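Local coordinates for protein purine nucleoside phosphorylase (Schistosoma mansoni, PDB 5KO5) that probably catalyses the reversible phosphorolysis of purine nucleosides to the free base and ribose 1-phosphate, and here holds cytosine in its ligand pocket, at residues 243-248 with 255-260. Sequence-based numbering, arbitrary orientation.
With CYT (6-aminopyrimidin-2(1H)-one), chain B.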
# COMPACT_ATOMS: atom_id res chain seq x y z
N ILE A 243 -7.96 -22.52 -8.34
CA ILE A 243 -9.09 -21.66 -7.99
C ILE A 243 -9.89 -22.34 -6.89
O ILE A 243 -10.48 -23.41 -7.10
CB ILE A 243 -9.96 -21.34 -9.21
CG1 ILE A 243 -9.11 -20.67 -10.31
CG2 ILE A 243 -11.16 -20.51 -8.80
CD1 ILE A 243 -8.38 -19.41 -9.85
N ALA A 244 -9.92 -21.74 -5.70
CA ALA A 244 -10.68 -22.31 -4.59
C ALA A 244 -12.17 -22.03 -4.70
O ALA A 244 -12.99 -22.83 -4.25
CB ALA A 244 -10.15 -21.78 -3.26
N ASN A 245 -12.54 -20.91 -5.31
CA ASN A 245 -13.92 -20.43 -5.34
C ASN A 245 -13.94 -19.29 -6.33
O ASN A 245 -12.91 -18.72 -6.66
CB ASN A 245 -14.33 -19.90 -3.96
CG ASN A 245 -13.58 -18.64 -3.59
OD1 ASN A 245 -12.36 -18.67 -3.39
ND2 ASN A 245 -14.28 -17.51 -3.52
N ASN A 246 -15.13 -18.96 -6.82
CA ASN A 246 -15.30 -17.75 -7.60
C ASN A 246 -15.87 -16.68 -6.68
O ASN A 246 -17.04 -16.76 -6.27
CB ASN A 246 -16.18 -17.95 -8.82
CG ASN A 246 -16.15 -16.76 -9.72
OD1 ASN A 246 -16.63 -15.69 -9.35
ND2 ASN A 246 -15.52 -16.89 -10.89
N SER A 247 -15.05 -15.69 -6.36
CA SER A 247 -15.45 -14.70 -5.37
C SER A 247 -16.55 -13.78 -5.88
O SER A 247 -17.32 -13.25 -5.08
CB SER A 247 -14.24 -13.90 -4.89
OG SER A 247 -13.27 -14.79 -4.36
N ILE A 248 -16.62 -13.56 -7.19
CA ILE A 248 -17.69 -12.72 -7.73
C ILE A 248 -19.03 -13.44 -7.60
O ILE A 248 -20.02 -12.86 -7.15
CB ILE A 248 -17.38 -12.34 -9.20
CG1 ILE A 248 -16.20 -11.36 -9.28
CG2 ILE A 248 -18.63 -11.77 -9.89
CD1 ILE A 248 -16.45 -10.01 -8.62
N VAL A 255 -22.30 -16.06 -0.29
CA VAL A 255 -21.60 -17.26 0.15
C VAL A 255 -20.23 -16.87 0.68
O VAL A 255 -19.49 -16.11 0.04
CB VAL A 255 -21.48 -18.29 -1.00
CG1 VAL A 255 -20.50 -19.40 -0.63
CG2 VAL A 255 -22.84 -18.87 -1.33
N SER A 256 -19.87 -17.41 1.84
CA SER A 256 -18.64 -17.04 2.51
C SER A 256 -17.43 -17.72 1.87
O SER A 256 -17.55 -18.78 1.24
CB SER A 256 -18.70 -17.47 3.97
OG SER A 256 -18.79 -18.89 4.06
N ILE A 257 -16.28 -17.10 2.04
CA ILE A 257 -14.98 -17.68 1.69
C ILE A 257 -14.36 -18.21 2.97
O ILE A 257 -14.44 -17.56 4.02
CB ILE A 257 -14.07 -16.62 1.05
CG1 ILE A 257 -14.78 -15.90 -0.11
CG2 ILE A 257 -12.75 -17.23 0.61
CD1 ILE A 257 -13.96 -14.77 -0.73
N ASN A 258 -13.73 -19.39 2.91
CA ASN A 258 -13.33 -20.05 4.14
C ASN A 258 -12.10 -20.93 3.88
O ASN A 258 -12.05 -21.64 2.88
CB ASN A 258 -14.53 -20.88 4.64
CG ASN A 258 -14.19 -21.76 5.80
OD1 ASN A 258 -13.79 -22.90 5.61
ND2 ASN A 258 -14.37 -21.25 7.01
N HIS A 259 -11.12 -20.87 4.79
CA HIS A 259 -9.87 -21.60 4.56
C HIS A 259 -10.10 -23.12 4.54
O HIS A 259 -9.39 -23.84 3.83
CB HIS A 259 -8.80 -21.21 5.60
CG HIS A 259 -7.43 -21.75 5.28
ND1 HIS A 259 -6.77 -21.44 4.11
CD2 HIS A 259 -6.62 -22.59 5.96
CE1 HIS A 259 -5.60 -22.06 4.09
NE2 HIS A 259 -5.49 -22.77 5.21
N GLU A 260 -11.06 -23.61 5.33
CA GLU A 260 -11.37 -25.04 5.29
C GLU A 260 -11.93 -25.44 3.92
O GLU A 260 -11.58 -26.50 3.39
CB GLU A 260 -12.34 -25.43 6.41
CG GLU A 260 -11.82 -25.21 7.83
CD GLU A 260 -12.03 -23.79 8.32
OE1 GLU A 260 -11.11 -22.96 8.17
OE2 GLU A 260 -13.12 -23.50 8.86
N3 CYT B . -8.55 -15.84 -1.82
C4 CYT B . -9.34 -16.90 -2.03
N1 CYT B . -6.73 -17.31 -1.41
C2 CYT B . -7.24 -16.01 -1.49
O2 CYT B . -6.51 -15.05 -1.25
N4 CYT B . -10.62 -16.66 -2.33
C5 CYT B . -8.83 -18.23 -1.95
C6 CYT B . -7.54 -18.39 -1.64
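I257 lays only carbon atoms, CG1 and CD1, against the polar ends of N245 and S247, with no hydrogen bond between 243-248 and 255-260, although this contact forms part of the wall of a polar base pocket. The isoleucine side chain crosses that of N245 at about a right angle: its CG1 lies 3.8 Å from N245 ND2, and its terminal CD1 reaches S247 OG at 3.7 Å. Its other branch, CG2, stops 3.7 Å from cytosine N4, so the two branches of one residue touch the amide and the exocyclic amine. The hydrogen bonds of this corner come from 243-248. N245 OD1 accepts from cytosine N4 at 2.9 Å in a nearly straight bond (162°), while ND2 donates to S247 OG at 3.0 Å, a partner tilted 29° out of the amide plane, and also bonds D250; held at both ends, the amide has its rotation fixed. In this phosphorylase-superfamily fold, strand 236-246 of the mixed sheet runs into helix 247-252, and the loop before helix 259-283 brings I257 back to the base site. A chi1 of 67° places N245 CG between the backbone N and the carbonyl carbon, which brings OD1 to the cytosine amine and ND2 beside I257. E203 OE2 bonds both S247 OG and cytosine, positioning the serine as a second-shell link. N258 occupies the N-cap of helix 259-283, and I257 N makes a weak hydrogen bond to D163 of the second subunit.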